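Local coordinates for MOBA relate protein (Mycobacterium sp., PDB 2WAW) that is of unknown function but probably transfers a nucleotidyl group from a nucleoside triphosphate, in the manner of MobA-like enzymes, at residues Leu26-Thr31 with Asp186-Leu191. Numbering follows the deposited sequence. Where two conformers were deposited one is given.
Sequences LPLGDT and DDYERL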
ATOM      1  N   LEU A  26       5.416 -12.426  -8.864  1.00 15.88           N
ATOM      2  CA  LEU A  26       5.511 -12.267 -10.326  1.00 15.89           C
ATOM      3  C   LEU A  26       6.755 -11.471 -10.745  1.00 14.85           C
ATOM      4  O   LEU A  26       7.049 -10.406 -10.183  1.00 15.48           O
ATOM      5  CB  LEU A  26       4.270 -11.573 -10.843  1.00 14.66           C
ATOM      6  CG  LEU A  26       2.962 -12.339 -10.667  1.00 17.53           C
ATOM      7  CD1 LEU A  26       1.779 -11.380 -10.875  1.00 21.47           C
ATOM      8  CD2 LEU A  26       2.880 -13.553 -11.604  1.00 24.28           C
ATOM      9  N   PRO A  27       7.502 -11.983 -11.735  1.00 16.65           N
ATOM     10  CA  PRO A  27       8.681 -11.281 -12.205  1.00 18.38           C
ATOM     11  C   PRO A  27       8.324  -9.898 -12.732  1.00 18.77           C
ATOM     12  O   PRO A  27       7.343  -9.745 -13.463  1.00 19.12           O
ATOM     13  CB  PRO A  27       9.167 -12.169 -13.361  1.00 18.95           C
ATOM     14  CG  PRO A  27       8.678 -13.523 -13.014  1.00 18.85           C
ATOM     15  CD  PRO A  27       7.316 -13.272 -12.416  1.00 16.57           C
ATOM     16  N   LEU A  28       9.119  -8.896 -12.353  1.00 19.13           N
ATOM     17  CA  LEU A  28       8.965  -7.559 -12.874  1.00 21.42           C
ATOM     18  C   LEU A  28      10.386  -7.045 -13.070  1.00 26.17           C
ATOM     19  O   LEU A  28      10.999  -6.479 -12.157  1.00 27.03           O
ATOM     20  CB  LEU A  28       8.134  -6.688 -11.918  1.00 22.74           C
ATOM     21  CG  LEU A  28       7.427  -5.465 -12.506  1.00 25.70           C
ATOM     22  CD1 LEU A  28       6.272  -5.874 -13.427  1.00 24.10           C
ATOM     23  CD2 LEU A  28       6.937  -4.584 -11.385  1.00 21.97           C
ATOM     24  N   GLY A  29      10.923  -7.325 -14.252  1.00 26.86           N
ATOM     25  CA  GLY A  29      12.305  -6.981 -14.580  1.00 30.85           C
ATOM     26  C   GLY A  29      13.275  -7.793 -13.749  1.00 30.47           C
ATOM     27  O   GLY A  29      13.176  -9.025 -13.691  1.00 31.12           O
ATOM     28  N   ASP A  30      14.193  -7.096 -13.081  1.00 30.99           N
ATOM     29  CA  ASP A  30      15.233  -7.740 -12.271  1.00 30.69           C
ATOM     30  C   ASP A  30      14.739  -8.094 -10.875  1.00 28.39           C
ATOM     31  O   ASP A  30      15.500  -8.613 -10.048  1.00 29.70           O
ATOM     32  CB  ASP A  30      16.478  -6.841 -12.171  1.00 33.24           C
ATOM     33  CG  ASP A  30      16.182  -5.477 -11.538  1.00 39.50           C
ATOM     34  OD1 ASP A  30      14.997  -5.077 -11.459  1.00 47.31           O
ATOM     35  OD2 ASP A  30      17.148  -4.792 -11.130  1.00 49.72           O
ATOM     36  N   THR A  31      13.468  -7.806 -10.606  1.00 22.59           N
ATOM     37  CA  THR A  31      12.926  -8.041  -9.275  1.00 18.99           C
ATOM     38  C   THR A  31      11.542  -8.714  -9.369  1.00 18.80           C
ATOM     39  O   THR A  31      11.186  -9.226 -10.430  1.00 21.23           O
ATOM     40  CB  THR A  31      12.929  -6.736  -8.416  1.00 19.49           C
ATOM     41  OG1 THR A  31      12.585  -7.059  -7.064  1.00 22.20           O
ATOM     42  CG2 THR A  31      11.984  -5.675  -8.981  1.00 22.40           C
ATOM     43  N   ASP A 186      -4.213 -10.361 -17.020  1.00 16.52           N
ATOM     44  CA  ASP A 186      -4.153  -9.251 -17.965  1.00 17.92           C
ATOM     45  C   ASP A 186      -3.563  -7.990 -17.317  1.00 16.87           C
ATOM     46  O   ASP A 186      -2.754  -7.313 -17.936  1.00 16.85           O
ATOM     47  CB  ASP A 186      -5.525  -8.927 -18.555  1.00 19.58           C
ATOM     48  CG  ASP A 186      -5.433  -7.961 -19.716  1.00 28.55           C
ATOM     49  OD1 ASP A 186      -4.979  -8.372 -20.805  1.00 34.34           O
ATOM     50  OD2 ASP A 186      -5.815  -6.787 -19.548  1.00 36.56           O
ATOM     51  N   ASP A 187      -3.955  -7.691 -16.081  1.00 16.18           N
ATOM     52  CA  ASP A 187      -3.405  -6.535 -15.368  1.00 16.01           C
ATOM     53  C   ASP A 187      -1.869  -6.651 -15.262  1.00 17.11           C
ATOM     54  O   ASP A 187      -1.133  -5.676 -15.422  1.00 17.60           O
ATOM     55  CB  ASP A 187      -3.953  -6.478 -13.949  1.00 14.72           C
ATOM     56  CG  ASP A 187      -5.380  -5.952 -13.860  1.00 21.78           C
ATOM     57  OD1 ASP A 187      -5.890  -5.345 -14.810  1.00 21.40           O
ATOM     58  OD2 ASP A 187      -5.986  -6.114 -12.786  1.00 23.55           O
ATOM     59  N   TYR A 188      -1.409  -7.854 -14.946  1.00 14.64           N
ATOM     60  CA  TYR A 188       0.024  -8.128 -14.788  1.00 14.40           C
ATOM     61  C   TYR A 188       0.765  -7.859 -16.090  1.00 16.52           C
ATOM     62  O   TYR A 188       1.787  -7.185 -16.084  1.00 16.89           O
ATOM     63  CB  TYR A 188       0.248  -9.572 -14.351  1.00 14.19           C
ATOM     64  CG  TYR A 188       1.696  -9.995 -14.446  1.00 16.01           C
ATOM     65  CD1 TYR A 188       2.721  -9.246 -13.825  1.00 15.02           C
ATOM     66  CD2 TYR A 188       2.042 -11.135 -15.148  1.00 12.18           C
ATOM     67  CE1 TYR A 188       4.056  -9.641 -13.936  1.00 14.31           C
ATOM     68  CE2 TYR A 188       3.354 -11.543 -15.248  1.00 15.97           C
ATOM     69  CZ  TYR A 188       4.355 -10.795 -14.640  1.00 15.88           C
ATOM     70  OH  TYR A 188       5.659 -11.212 -14.728  1.00 16.59           O
ATOM     71  N   GLU A 189       0.252  -8.385 -17.201  1.00 15.78           N
ATOM     72  CA  GLU A 189       0.927  -8.189 -18.479  0.50 16.42           C
ATOM     73  C   GLU A 189       0.964  -6.724 -18.865  1.00 16.77           C
ATOM     74  O   GLU A 189       1.956  -6.272 -19.439  1.00 17.07           O
ATOM     75  CB  GLU A 189       0.308  -9.037 -19.581  0.50 16.01           C
ATOM     76  CG  GLU A 189       0.423 -10.533 -19.311  0.50 16.52           C
ATOM     77  CD  GLU A 189       0.695 -11.330 -20.568  0.50  9.09           C
ATOM     78  OE1 GLU A 189       0.524 -10.780 -21.680  0.50 11.13           O
ATOM     79  OE2 GLU A 189       1.119 -12.490 -20.437  0.50  9.87           O
ATOM     80  N   ARG A 190      -0.098  -5.976 -18.521  1.00 16.28           N
ATOM     81  CA  ARG A 190      -0.149  -4.531 -18.801  0.50 15.61           C
ATOM     82  C   ARG A 190       0.911  -3.787 -17.985  1.00 16.67           C
ATOM     83  O   ARG A 190       1.587  -2.874 -18.490  1.00 17.71           O
ATOM     84  CB  ARG A 190      -1.525  -3.941 -18.471  0.50 16.83           C
ATOM     85  CG  ARG A 190      -2.668  -4.355 -19.386  0.50 12.52           C
ATOM     86  CD  ARG A 190      -3.932  -3.565 -19.011  0.50 17.51           C
ATOM     87  NE  ARG A 190      -5.099  -4.435 -18.877  0.50 27.09           N
ATOM     88  CZ  ARG A 190      -5.791  -4.613 -17.752  0.50 25.60           C
ATOM     89  NH1 ARG A 190      -5.459  -3.965 -16.649  0.50 25.62           N
ATOM     90  NH2 ARG A 190      -6.833  -5.438 -17.727  0.50 22.80           N
ATOM     91  N   LEU A 191       1.053  -4.165 -16.725  1.00 16.32           N
ATOM     92  CA  LEU A 191       2.057  -3.555 -15.885  1.00 15.46           C
ATOM     93  C   LEU A 191       3.454  -3.910 -16.351  1.00 15.90           C
ATOM     94  O   LEU A 191       4.298  -3.101 -16.397  1.00 17.88           O
ATOM     95  CB  LEU A 191       1.861  -3.910 -14.405  1.00 15.64           C
ATOM     96  CG  LEU A 191       2.896  -3.411 -13.426  1.00 17.45           C
ATOM     97  CD1 LEU A 191       2.835  -1.927 -13.373  1.00 20.59           C
ATOM     98  CD2 LEU A 191       2.633  -4.047 -12.065  1.00 20.30           C
TER
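Tyr-188 reaches from its helix to the strand at Pro-27, where its OH donates to a lone pair of Pro-27 O at 2.6 Å, lying in the plane of that carbonyl with a C=O...OH angle of 138°. With CG anti to the backbone N (chi1 168°), the ring extends far enough for this bond, and tyrosine suits the site because it pairs a flat apolar surface with a terminal hydroxyl. Leu-26 packs over one ring face: its CD1 lies 4.0 Å from the ring centroid in a CH-pi contact, and its CB is 3.7 Å from Tyr-188 CE1. Trp-185 meets the same ring edge-to-face. This joins the short hairpin 27-28/31-32, whose type II' turn has at its second position Gly-29, a residue that readily adopts positive phi, to the C-terminal helix 185-197 of this MobA-like protein. Packing is looser where Leu-28 CD1 comes within 4.2 Å of Leu-191 CG, branched leucines filling this buried apolar side; Leu-33 of helix 33-42 touches both. Pro-27 forms the solvent side: its exposed ring, with no N-H needing a partner, sets CD 3.5 Å from Tyr-188 OH, while Gly-29 and Asp-30 make no contact with 186-191.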